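Local coordinates for putative uncharacterized protein (Campylobacter jejuni, PDB 5TPU) that is of uncharacterised function but belongs to the WxcM-like family of the cupin clan and binds thymidine-5'-diphosphate in the crystal, at residues H55-L60 with A122-R127; I74-K79 with D130-N135; F50-H55 with R101-F106; C9-L14 with P89-Y94. The protein carries 3 engineered substitutions. One frame throughout, in Å; residues are numbered along the deposited sequence.

Contact 1 (H55-L60 with A122-R127); sequences HAHKNL and AAAYIR. Engineered in segment 122-127: Ala122 (natural residue Glu), Ala123 (natural residue Lys), Ala124 (natural residue Glu). With TYD (thymidine-5'-diphosphate), chain E.
Three aromatic rings, those of His55, His57 and Tyr125, make the dense part of this contact. CE1 of His57 sits over the centre of the Tyr125 ring, 3.8 Å from Tyr125 CD1, an edge-to-face pair with planes 71° apart. His55 meets the same tyrosine obliquely: its ring face receives Tyr125 CD2, 3.4 Å from His55 CD2. With chi1 at 60°, the His55 ring is folded back between its own N and carbonyl carbon, which sets its face against Tyr125 CD2; its ND1 bonds Gly53 O. Beside the rings, Ala56 and Ile126 form a single antiparallel bridge of two backbone hydrogen bonds, Ile126 N to Ala56 O (2.8 Å) being almost straight. His57 ND1 gives a longer, bent bond to Ala124 O (3.3 Å), approaching from above the carbonyl plane.

Packing thins toward the engineered residues Ala122, Ala123 and Ala124, of which Ala124 alone borders the contact, and toward Lys58, an exposed residue whose chain leads away. On the ligand side, Arg127 NH1 reaches O3B of thymidine-5'-diphosphate at 2.9 Å, and Tyr125 OH bonds its O2A. Histidine and tyrosine thus combine ring packing with polar ends, and phenol and guanidinium suit an anionic diphosphate.

Contact 2 (I74-K79 with D130-N135); sequences ILNDGK and DEFLRN
A chi1 of 173° carries the Phe132 ring away from its own backbone nitrogen, off the helix and toward the turn that follows strand 71-76, while Asn76, with a similar first torsion, folds its amide back over that same turn. The ring leads with its far end: Phe132 CZ comes 3.6 Å from Asn76 O, and Phe132 CE2 lies 3.7 Å from Gly78 N. The Asn76 amide is steeply inclined to this ring, the two planes being 79° apart. Leu133, one residue further along the helix, adds a single methyl, CD2, at 3.7 Å from Gly78 O. The meeting is therefore one of hydrocarbon against peptide backbone, small in area and near the surface.

The turn that the ring meets is itself bonded internally. Asn76 OD1 accepts from Gly78 N at 2.7 Å, in the carbonyl plane, and so closes an Asx turn; the same oxygen is also bonded to Tyr129 OH. A second Asx turn follows at once, Asp77 OD2 accepting from Lys79 N at 2.9 Å, and this carboxylate oxygen has Asn80 N as a further partner. Short side chains with an acceptor one bond beyond CG suit both places. Glycine suits position 78 because its positive phi of 106° would press a beta carbon against the preceding carbonyl oxygen.

The turn joins strand 71-76 to strand 81-86 in the four-stranded sheet, and Asn76 also touches Trp100 of the adjoining strand 99-104. Helix 129-135, close to the C-terminus, packs beside this hairpin end, with Asn135 turned to Lys58 and Asn98.

Contact 3 (F50-H55 with R101-F106); sequences FPRGAH and REMKNF. With TYD (thymidine-5'-diphosphate), chain E.
The carbonyl oxygen of Met103 accepts the backbone N of Arg52 at 2.9 Å, almost in line with the carbonyl bond, and the CB and CG of Arg52 pack against the same oxygen. Two further backbone bonds join His55 and Arg101 as an antiparallel hydrogen-bonded pair, Arg101 N to His55 O measuring 2.9 Å. Between these two points Ala54 CA lies 3.3 Å from Arg101 O in a CA-H...O contact. Its small methyl packs closely on Glu102, the CB atoms 3.6 Å apart.

Arg52 is buried along its aliphatic part. Its CD meets Met103 CE at 3.5 Å, the two chains running side by side, and its CG touches Phe106 CE1 at 3.9 Å, the guanidinium and ring planes standing 81° apart. A bend at chi3 (73°) then turns the guanidinium toward the ligand, so that NH1 donates to O1A of thymidine-5'-diphosphate at 2.9 Å. Flexible methionine and flat phenylalanine thus line the shaft of an arginine whose charged end serves the phosphate.

Arg101 is folded differently. Bends at chi2 and chi3 bring its CD over the face of the His55 ring as a CH-pi contact, 3.7 Å from His55 NE2, while its guanidinium is held by Gln62 and Met99. Arg21 of the second subunit packs on Arg52 and bonds the same ligand.

The loop leading into edge strand 55-57 thus runs antiparallel to strand 99-104, continues that pairing and contributes Arg52 to the thymidine-5'-diphosphate pocket, within a beta-rich fold of the cupin clan.

Contact 4 (C9-L14 with P89-Y94); sequences CKILNL and PDIGLY
Lys10 and Tyr94 begin an antiparallel strand pair at the edge of the five-stranded sheet of this cupin-clan fold. Backbone bonds form the first shell: Tyr94 N to Lys10 O at 2.7 Å, then Leu12 N to Gly92 O, also 2.7 Å and nearly straight at 170°, with a return bond from Gly92 N. Past the strand end, Leu14 N still reaches Asp90 O.

Side chains make the next layer. On one face Ile11 CG2 meets Ile91 CG2 at 3.8 Å, and Ile11 CD1 reaches Leu93 CD1 at 3.9 Å; beta-branched isoleucine suits an extended strand. Asn13 lies alongside Ile91 on this face. On the other, Leu12 neighbours the CB of Tyr94, and Gly92, lacking a side chain, has the Leu12 CB and Leu14 CD1 beside it.

Further out, Leu93 packs on Ile73, Ile84 and Leu86 of the other sheet, while Leu14 rests on Ile25 and Leu27 and on Tyr42 of the second subunit. Arg88 holds the carboxylate of Asp90 in a salt bridge, and Tyr42 OH of the second subunit bonds Pro89 O. Beyond the last strand pairing, one water donates to both Leu14 O, at 3.0 Å, and Asp90 O, at 2.8 Å.

In the fold
Contacts 1 and 3 share His55 and both touch the same thymidine-5'-diphosphate: Tyr125 and Arg127 come from the first, Arg52 from the second, and Arg39 of the same chain and Arg21 of the second subunit add to the site. Their centres are 14 Å apart. Contact 2 abuts contact 1 through Phe132 CD1, 3.4 Å from Ala56 CB, and joins contact 3 by a probable hydrogen bond from Ile74 N to Glu102 O (2.8 Å). Contact 4 belongs to the other sheet, its centre about 21 Å from that of contact 1, yet Cys9 SG lies 3.4 Å from Leu75 CD1 of contact 2. Contacts 3 and 4 both meet the second subunit.

Contact 1 (H55-L60 with A122-R127)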
# COMPACT_ATOMS: atom_id res chain seq x y z
N HIS A 55 -15.61 -11.68 9.54
CA HIS A 55 -15.42 -12.94 8.83
C HIS A 55 -14.06 -13.46 9.19
O HIS A 55 -13.27 -12.73 9.80
CB HIS A 55 -15.51 -12.72 7.33
CG HIS A 55 -14.49 -11.76 6.81
ND1 HIS A 55 -14.68 -10.40 6.83
CD2 HIS A 55 -13.27 -11.97 6.27
CE1 HIS A 55 -13.60 -9.80 6.33
NE2 HIS A 55 -12.75 -10.74 5.97
N ALA A 56 -13.76 -14.69 8.77
CA ALA A 56 -12.42 -15.21 8.90
C ALA A 56 -11.93 -15.58 7.55
O ALA A 56 -12.70 -15.57 6.58
CB ALA A 56 -12.36 -16.42 9.81
N HIS A 57 -10.63 -15.85 7.53
CA HIS A 57 -9.97 -16.58 6.48
C HIS A 57 -9.27 -17.78 7.08
O HIS A 57 -9.00 -17.79 8.28
CB HIS A 57 -8.95 -15.66 5.82
CG HIS A 57 -9.60 -14.48 5.17
ND1 HIS A 57 -10.38 -14.60 4.04
CD2 HIS A 57 -9.65 -13.18 5.53
CE1 HIS A 57 -10.86 -13.41 3.72
NE2 HIS A 57 -10.40 -12.53 4.59
N LYS A 58 -8.97 -18.75 6.23
CA LYS A 58 -8.09 -19.86 6.57
C LYS A 58 -6.61 -19.54 6.34
O LYS A 58 -5.91 -19.25 7.31
CB LYS A 58 -8.52 -21.13 5.83
CG LYS A 58 -8.21 -22.38 6.64
CD LYS A 58 -8.44 -23.67 5.87
CE LYS A 58 -8.81 -24.80 6.82
NZ LYS A 58 -8.93 -26.12 6.13
N ASN A 59 -6.14 -19.57 5.10
CA ASN A 59 -4.70 -19.46 4.85
C ASN A 59 -4.15 -18.07 4.57
O ASN A 59 -2.94 -17.84 4.58
CB ASN A 59 -4.29 -20.38 3.70
CG ASN A 59 -3.79 -21.71 4.22
OD1 ASN A 59 -2.61 -22.05 4.08
ND2 ASN A 59 -4.66 -22.41 4.92
N LEU A 60 -5.07 -17.14 4.35
CA LEU A 60 -4.69 -15.79 3.97
C LEU A 60 -4.05 -15.07 5.16
O LEU A 60 -4.61 -14.99 6.28
CB LEU A 60 -5.92 -15.03 3.46
CG LEU A 60 -5.70 -13.55 3.10
CD1 LEU A 60 -4.78 -13.44 1.90
CD2 LEU A 60 -7.05 -12.86 2.87
N ALA A 122 -13.55 -14.62 -3.08
CA ALA A 122 -14.75 -14.43 -2.26
C ALA A 122 -15.10 -15.71 -1.52
O ALA A 122 -15.74 -15.65 -0.48
CB ALA A 122 -15.95 -13.95 -3.08
N ALA A 123 -14.66 -16.85 -2.04
CA ALA A 123 -15.02 -18.15 -1.46
C ALA A 123 -14.25 -18.44 -0.19
O ALA A 123 -14.69 -19.24 0.64
CB ALA A 123 -14.79 -19.27 -2.48
N ALA A 124 -13.10 -17.77 -0.04
CA ALA A 124 -12.31 -17.85 1.16
C ALA A 124 -12.85 -17.05 2.33
O ALA A 124 -12.34 -17.17 3.43
CB ALA A 124 -10.89 -17.43 0.83
N TYR A 125 -13.91 -16.27 2.17
CA TYR A 125 -14.44 -15.58 3.33
C TYR A 125 -15.31 -16.53 4.11
O TYR A 125 -16.25 -17.09 3.59
CB TYR A 125 -15.27 -14.36 2.97
CG TYR A 125 -14.54 -13.15 2.47
CD1 TYR A 125 -13.79 -13.18 1.29
CD2 TYR A 125 -14.67 -11.94 3.13
CE1 TYR A 125 -13.18 -12.03 0.80
CE2 TYR A 125 -14.03 -10.79 2.68
CZ TYR A 125 -13.30 -10.83 1.51
OH TYR A 125 -12.71 -9.67 1.08
N ILE A 126 -15.03 -16.69 5.39
CA ILE A 126 -15.91 -17.43 6.25
C ILE A 126 -16.73 -16.44 7.09
O ILE A 126 -16.24 -15.84 8.02
CB ILE A 126 -15.10 -18.32 7.22
CG1 ILE A 126 -14.13 -19.23 6.45
CG2 ILE A 126 -16.01 -19.08 8.18
CD1 ILE A 126 -12.95 -19.65 7.30
N ARG A 127 -18.00 -16.39 6.78
CA ARG A 127 -18.94 -15.50 7.41
C ARG A 127 -19.72 -16.11 8.54
O ARG A 127 -20.19 -15.37 9.37
CB ARG A 127 -19.88 -14.99 6.34
CG ARG A 127 -19.03 -14.42 5.22
CD ARG A 127 -19.76 -13.33 4.50
NE ARG A 127 -19.04 -13.01 3.29
CZ ARG A 127 -18.34 -11.90 3.05
NH1 ARG A 127 -18.20 -10.93 3.98
NH2 ARG A 127 -17.74 -11.78 1.86
PA TYD E . -14.82 -6.82 1.69
O1A TYD E . -15.36 -5.73 2.58
O2A TYD E . -13.51 -7.48 1.90
O3A TYD E . -15.84 -8.03 1.47
PB TYD E . -17.44 -8.02 1.74
O1B TYD E . -17.86 -9.16 0.80
O2B TYD E . -17.91 -6.69 1.25
O3B TYD E . -17.56 -8.22 3.21
O5' TYD E . -14.50 -6.14 0.31
C5' TYD E . -15.28 -5.04 -0.17
C4' TYD E . -15.55 -5.24 -1.63
O4' TYD E . -14.36 -5.38 -2.41
C3' TYD E . -16.33 -6.50 -1.85
O3' TYD E . -17.40 -6.11 -2.74
C2' TYD E . -15.29 -7.52 -2.36
C1' TYD E . -14.30 -6.61 -3.04
N1 TYD E . -12.91 -6.95 -2.94
C2 TYD E . -12.15 -7.05 -4.13
O2 TYD E . -12.70 -6.86 -5.25
N3 TYD E . -10.84 -7.35 -4.06
C4 TYD E . -10.20 -7.53 -2.89
O4 TYD E . -8.97 -7.79 -2.88
C5 TYD E . -10.97 -7.39 -1.64
C5M TYD E . -10.37 -7.57 -0.30
C6 TYD E . -12.32 -7.08 -1.73

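Contact 2 (I74-K79 with D130-N135)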
# COMPACT_ATOMS: atom_id res chain seq x y z
N ILE A 74 -11.38 -5.77 15.86
CA ILE A 74 -11.56 -6.83 16.81
C ILE A 74 -11.07 -8.13 16.18
O ILE A 74 -11.55 -8.57 15.15
CB ILE A 74 -13.01 -6.90 17.22
CG1 ILE A 74 -13.45 -5.52 17.68
CG2 ILE A 74 -13.19 -7.95 18.31
CD1 ILE A 74 -14.74 -5.53 18.47
N LEU A 75 -10.05 -8.70 16.78
CA LEU A 75 -9.52 -9.97 16.34
C LEU A 75 -10.07 -11.08 17.25
O LEU A 75 -10.31 -10.83 18.44
CB LEU A 75 -8.01 -9.97 16.41
CG LEU A 75 -7.21 -9.00 15.54
CD1 LEU A 75 -5.75 -9.03 15.98
CD2 LEU A 75 -7.29 -9.42 14.09
N ASN A 76 -10.24 -12.28 16.67
CA ASN A 76 -10.77 -13.43 17.38
C ASN A 76 -10.12 -14.73 16.87
O ASN A 76 -10.12 -15.03 15.66
CB ASN A 76 -12.29 -13.48 17.21
CG ASN A 76 -12.93 -14.51 18.11
OD1 ASN A 76 -12.55 -15.67 18.12
ND2 ASN A 76 -13.87 -14.06 18.91
N ASP A 77 -9.48 -15.48 17.78
CA ASP A 77 -8.79 -16.68 17.33
C ASP A 77 -9.59 -17.95 17.57
O ASP A 77 -9.09 -19.02 17.30
CB ASP A 77 -7.39 -16.80 17.89
CG ASP A 77 -7.37 -17.05 19.37
OD1 ASP A 77 -6.24 -17.19 19.85
OD2 ASP A 77 -8.43 -17.05 20.05
N GLY A 78 -10.83 -17.80 18.01
CA GLY A 78 -11.71 -18.94 18.30
C GLY A 78 -11.84 -19.07 19.80
O GLY A 78 -12.81 -19.61 20.30
N LYS A 79 -10.86 -18.53 20.50
CA LYS A 79 -10.70 -18.69 21.93
C LYS A 79 -10.75 -17.33 22.60
O LYS A 79 -11.54 -17.11 23.51
CB LYS A 79 -9.36 -19.37 22.22
CG LYS A 79 -9.48 -20.75 22.83
CD LYS A 79 -10.25 -21.76 22.00
CE LYS A 79 -10.60 -22.97 22.87
NZ LYS A 79 -10.93 -24.19 22.08
N ASP A 130 -19.65 -20.05 13.58
CA ASP A 130 -19.58 -21.45 14.03
C ASP A 130 -18.80 -22.27 13.04
O ASP A 130 -18.08 -23.19 13.44
CB ASP A 130 -20.97 -22.04 14.31
CG ASP A 130 -21.86 -21.05 15.04
OD1 ASP A 130 -21.84 -21.06 16.28
OD2 ASP A 130 -22.51 -20.22 14.37
N GLU A 131 -18.88 -21.92 11.75
CA GLU A 131 -18.06 -22.59 10.78
C GLU A 131 -16.58 -22.33 11.03
O GLU A 131 -15.73 -23.23 10.84
CB GLU A 131 -18.44 -22.17 9.37
CG GLU A 131 -17.73 -23.00 8.32
CD GLU A 131 -17.94 -22.50 6.90
OE1 GLU A 131 -16.98 -22.61 6.13
OE2 GLU A 131 -19.03 -22.02 6.53
N PHE A 132 -16.28 -21.10 11.44
CA PHE A 132 -14.91 -20.73 11.81
C PHE A 132 -14.42 -21.61 12.97
O PHE A 132 -13.33 -22.19 12.89
CB PHE A 132 -14.85 -19.25 12.24
CG PHE A 132 -13.53 -18.82 12.79
CD1 PHE A 132 -12.39 -18.94 12.03
CD2 PHE A 132 -13.45 -18.28 14.05
CE1 PHE A 132 -11.17 -18.51 12.52
CE2 PHE A 132 -12.23 -17.86 14.56
CZ PHE A 132 -11.10 -17.95 13.78
N LEU A 133 -15.20 -21.68 14.04
CA LEU A 133 -14.86 -22.55 15.17
C LEU A 133 -14.63 -23.99 14.70
O LEU A 133 -13.56 -24.55 14.92
CB LEU A 133 -15.96 -22.54 16.23
CG LEU A 133 -16.18 -21.18 16.89
CD1 LEU A 133 -17.21 -21.34 17.98
CD2 LEU A 133 -14.85 -20.67 17.42
N ARG A 134 -15.59 -24.56 13.99
CA ARG A 134 -15.44 -25.94 13.54
C ARG A 134 -14.07 -26.16 12.91
O ARG A 134 -13.35 -27.06 13.32
CB ARG A 134 -16.56 -26.42 12.62
CG ARG A 134 -17.77 -26.89 13.39
CD ARG A 134 -18.93 -27.23 12.47
NE ARG A 134 -19.91 -26.14 12.37
CZ ARG A 134 -20.29 -25.51 11.25
NH1 ARG A 134 -21.20 -24.54 11.32
NH2 ARG A 134 -19.78 -25.82 10.05
N ASN A 135 -13.67 -25.31 11.97
CA ASN A 135 -12.40 -25.54 11.31
C ASN A 135 -11.15 -25.20 12.13
O ASN A 135 -10.05 -25.57 11.74
CB ASN A 135 -12.40 -24.99 9.89
CG ASN A 135 -11.71 -23.66 9.78
OD1 ASN A 135 -12.35 -22.64 9.50
ND2 ASN A 135 -10.39 -23.65 9.98

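Contact 3 (F50-H55 with R101-F106)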
# COMPACT_ATOMS: atom_id res chain seq x y z
N PHE A 50 -20.44 2.93 9.42
CA PHE A 50 -20.53 1.80 8.51
C PHE A 50 -19.32 0.89 8.69
O PHE A 50 -18.32 0.95 7.95
CB PHE A 50 -20.65 2.26 7.07
CG PHE A 50 -21.94 2.99 6.80
CD1 PHE A 50 -23.07 2.28 6.37
CD2 PHE A 50 -22.03 4.37 6.97
CE1 PHE A 50 -24.25 2.94 6.08
CE2 PHE A 50 -23.22 5.04 6.70
CZ PHE A 50 -24.32 4.32 6.25
N PRO A 51 -19.43 0.03 9.71
CA PRO A 51 -18.41 -1.00 9.91
C PRO A 51 -18.37 -1.99 8.80
O PRO A 51 -19.31 -2.13 8.04
CB PRO A 51 -18.88 -1.72 11.17
CG PRO A 51 -20.37 -1.55 11.17
CD PRO A 51 -20.63 -0.21 10.53
N ARG A 52 -17.27 -2.72 8.73
CA ARG A 52 -17.15 -3.80 7.80
C ARG A 52 -17.70 -5.06 8.44
O ARG A 52 -18.03 -5.09 9.62
CB ARG A 52 -15.71 -3.95 7.42
CG ARG A 52 -15.15 -2.60 7.03
CD ARG A 52 -13.96 -2.76 6.13
NE ARG A 52 -14.32 -3.17 4.79
CZ ARG A 52 -14.77 -2.38 3.83
NH1 ARG A 52 -15.01 -2.90 2.63
NH2 ARG A 52 -14.96 -1.09 4.06
N GLY A 53 -17.85 -6.10 7.63
CA GLY A 53 -18.41 -7.35 8.18
C GLY A 53 -17.34 -8.20 8.83
O GLY A 53 -16.22 -8.22 8.40
N ALA A 54 -17.72 -8.90 9.90
CA ALA A 54 -16.89 -9.92 10.53
C ALA A 54 -16.80 -11.15 9.67
O ALA A 54 -17.79 -11.64 9.16
CB ALA A 54 -17.48 -10.30 11.88
N HIS A 55 -15.61 -11.68 9.54
CA HIS A 55 -15.42 -12.94 8.83
C HIS A 55 -14.06 -13.46 9.19
O HIS A 55 -13.27 -12.73 9.80
CB HIS A 55 -15.51 -12.72 7.33
CG HIS A 55 -14.49 -11.76 6.81
ND1 HIS A 55 -14.68 -10.40 6.83
CD2 HIS A 55 -13.27 -11.97 6.27
CE1 HIS A 55 -13.60 -9.80 6.33
NE2 HIS A 55 -12.75 -10.74 5.97
N ARG A 101 -12.01 -11.54 12.15
CA ARG A 101 -11.73 -10.12 12.38
C ARG A 101 -12.87 -9.29 11.91
O ARG A 101 -13.66 -9.70 11.06
CB ARG A 101 -10.47 -9.66 11.68
CG ARG A 101 -10.63 -9.23 10.24
CD ARG A 101 -11.07 -10.32 9.28
NE ARG A 101 -10.23 -11.51 9.43
CZ ARG A 101 -9.05 -11.69 8.85
NH1 ARG A 101 -8.48 -10.74 8.10
NH2 ARG A 101 -8.41 -12.83 9.01
N GLU A 102 -12.96 -8.14 12.53
CA GLU A 102 -13.98 -7.22 12.20
C GLU A 102 -13.45 -5.83 12.43
O GLU A 102 -12.80 -5.53 13.45
CB GLU A 102 -15.27 -7.60 12.91
CG GLU A 102 -15.65 -6.96 14.22
CD GLU A 102 -17.10 -6.53 14.19
OE1 GLU A 102 -17.47 -5.89 13.21
OE2 GLU A 102 -17.88 -6.83 15.12
N MET A 103 -13.64 -5.00 11.41
CA MET A 103 -13.13 -3.63 11.42
C MET A 103 -14.26 -2.62 11.56
O MET A 103 -15.26 -2.71 10.86
CB MET A 103 -12.40 -3.40 10.13
CG MET A 103 -11.46 -4.53 9.80
SD MET A 103 -10.14 -3.94 8.77
CE MET A 103 -10.84 -3.87 7.14
N LYS A 104 -14.10 -1.68 12.47
CA LYS A 104 -15.17 -0.78 12.82
C LYS A 104 -14.61 0.55 13.28
O LYS A 104 -13.40 0.73 13.34
CB LYS A 104 -16.05 -1.42 13.92
CG LYS A 104 -15.38 -1.57 15.28
CD LYS A 104 -16.30 -2.16 16.36
CE LYS A 104 -15.62 -2.01 17.71
NZ LYS A 104 -16.48 -2.42 18.85
N ASN A 105 -15.51 1.47 13.63
CA ASN A 105 -15.20 2.81 14.02
C ASN A 105 -14.11 3.45 13.17
O ASN A 105 -13.22 4.07 13.74
CB ASN A 105 -14.74 2.83 15.48
CG ASN A 105 -15.81 2.34 16.41
OD1 ASN A 105 -16.96 2.76 16.29
ND2 ASN A 105 -15.44 1.43 17.32
N PHE A 106 -14.18 3.31 11.85
CA PHE A 106 -13.26 4.07 10.98
C PHE A 106 -13.54 5.54 11.20
O PHE A 106 -14.69 5.94 11.18
CB PHE A 106 -13.44 3.74 9.50
CG PHE A 106 -12.91 2.40 9.13
CD1 PHE A 106 -13.64 1.26 9.43
CD2 PHE A 106 -11.69 2.27 8.55
CE1 PHE A 106 -13.15 0.02 9.12
CE2 PHE A 106 -11.21 1.03 8.18
CZ PHE A 106 -11.92 -0.10 8.48
PA TYD E . -14.82 -6.82 1.69
O1A TYD E . -15.36 -5.73 2.58
O2A TYD E . -13.51 -7.48 1.90
O3A TYD E . -15.84 -8.03 1.47
PB TYD E . -17.44 -8.02 1.74
O1B TYD E . -17.86 -9.16 0.80
O2B TYD E . -17.91 -6.69 1.25
O3B TYD E . -17.56 -8.22 3.21
O5' TYD E . -14.50 -6.14 0.31
C5' TYD E . -15.28 -5.04 -0.17
C4' TYD E . -15.55 -5.24 -1.63
O4' TYD E . -14.36 -5.38 -2.41
C3' TYD E . -16.33 -6.50 -1.85
O3' TYD E . -17.40 -6.11 -2.74
C2' TYD E . -15.29 -7.52 -2.36
C1' TYD E . -14.30 -6.61 -3.04
N1 TYD E . -12.91 -6.95 -2.94
C2 TYD E . -12.15 -7.05 -4.13
O2 TYD E . -12.70 -6.86 -5.25
N3 TYD E . -10.84 -7.35 -4.06
C4 TYD E . -10.20 -7.53 -2.89
O4 TYD E . -8.97 -7.79 -2.88
C5 TYD E . -10.97 -7.39 -1.64
C5M TYD E . -10.37 -7.57 -0.30
C6 TYD E . -12.32 -7.08 -1.73

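Contact 4 (C9-L14 with P89-Y94)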
# COMPACT_ATOMS: atom_id res chain seq x y z
N CYS A 9 -1.25 -12.96 15.50
CA CYS A 9 -1.18 -11.55 15.14
C CYS A 9 -0.03 -10.87 15.85
O CYS A 9 0.42 -11.34 16.89
CB CYS A 9 -2.46 -10.85 15.54
SG CYS A 9 -3.91 -11.73 14.94
N LYS A 10 0.43 -9.76 15.29
CA LYS A 10 1.55 -9.10 15.80
C LYS A 10 1.50 -7.63 15.34
O LYS A 10 1.20 -7.33 14.17
CB LYS A 10 2.78 -9.82 15.28
CG LYS A 10 4.08 -9.30 15.87
CD LYS A 10 5.30 -9.91 15.17
CE LYS A 10 6.57 -9.08 15.38
NZ LYS A 10 6.64 -8.47 16.74
N ILE A 11 1.81 -6.73 16.27
CA ILE A 11 2.00 -5.31 15.98
C ILE A 11 3.41 -5.09 15.47
O ILE A 11 4.39 -5.50 16.10
CB ILE A 11 1.68 -4.44 17.21
CG1 ILE A 11 0.18 -4.53 17.46
CG2 ILE A 11 2.13 -2.98 17.01
CD1 ILE A 11 -0.66 -3.80 16.44
N LEU A 12 3.50 -4.52 14.27
CA LEU A 12 4.76 -4.24 13.64
C LEU A 12 5.00 -2.75 13.75
O LEU A 12 4.34 -1.95 13.08
CB LEU A 12 4.73 -4.68 12.18
CG LEU A 12 4.19 -6.09 11.93
CD1 LEU A 12 4.12 -6.27 10.42
CD2 LEU A 12 5.13 -7.08 12.58
N ASN A 13 5.91 -2.37 14.63
CA ASN A 13 6.23 -0.96 14.83
C ASN A 13 7.30 -0.71 13.81
O ASN A 13 8.45 -0.93 14.11
CB ASN A 13 6.72 -0.66 16.26
CG ASN A 13 5.61 -0.84 17.29
OD1 ASN A 13 4.64 -0.07 17.29
ND2 ASN A 13 5.71 -1.85 18.14
N LEU A 14 6.89 -0.19 12.64
CA LEU A 14 7.75 -0.06 11.48
C LEU A 14 8.70 1.13 11.61
O LEU A 14 8.41 2.15 12.26
CB LEU A 14 6.90 0.19 10.24
CG LEU A 14 5.75 -0.76 9.98
CD1 LEU A 14 4.73 -0.21 9.01
CD2 LEU A 14 6.37 -2.08 9.53
N PRO A 89 0.44 5.63 10.59
CA PRO A 89 0.89 4.92 9.41
C PRO A 89 2.20 4.19 9.55
O PRO A 89 2.65 3.57 8.60
CB PRO A 89 1.04 6.02 8.35
CG PRO A 89 1.20 7.25 9.10
CD PRO A 89 0.62 7.09 10.47
N ASP A 90 2.82 4.27 10.71
CA ASP A 90 4.07 3.57 10.92
C ASP A 90 3.86 2.37 11.81
O ASP A 90 4.82 1.83 12.30
CB ASP A 90 5.13 4.50 11.53
CG ASP A 90 4.65 5.16 12.82
OD1 ASP A 90 5.33 6.11 13.24
OD2 ASP A 90 3.58 4.82 13.37
N ILE A 91 2.61 1.95 11.98
CA ILE A 91 2.29 0.71 12.64
C ILE A 91 1.52 -0.19 11.70
O ILE A 91 0.61 0.24 10.98
CB ILE A 91 1.52 0.92 13.93
CG1 ILE A 91 2.47 1.53 14.96
CG2 ILE A 91 1.00 -0.42 14.48
CD1 ILE A 91 1.82 1.83 16.29
N GLY A 92 1.93 -1.45 11.69
CA GLY A 92 1.35 -2.48 10.82
C GLY A 92 0.78 -3.53 11.73
O GLY A 92 1.38 -3.84 12.73
N LEU A 93 -0.39 -4.06 11.41
CA LEU A 93 -0.95 -5.18 12.16
C LEU A 93 -0.90 -6.44 11.31
O LEU A 93 -1.50 -6.51 10.26
CB LEU A 93 -2.38 -4.88 12.62
CG LEU A 93 -3.16 -6.06 13.21
CD1 LEU A 93 -2.47 -6.57 14.45
CD2 LEU A 93 -4.59 -5.71 13.51
N TYR A 94 -0.08 -7.38 11.74
CA TYR A 94 -0.01 -8.65 11.08
C TYR A 94 -1.20 -9.45 11.54
O TYR A 94 -1.40 -9.57 12.74
CB TYR A 94 1.28 -9.39 11.41
CG TYR A 94 1.27 -10.83 10.92
CD1 TYR A 94 1.35 -11.11 9.60
CD2 TYR A 94 1.17 -11.88 11.82
CE1 TYR A 94 1.35 -12.40 9.13
CE2 TYR A 94 1.17 -13.19 11.38
CZ TYR A 94 1.26 -13.44 10.03
OH TYR A 94 1.22 -14.73 9.57
O HOH W 1 6.44 2.50 14.48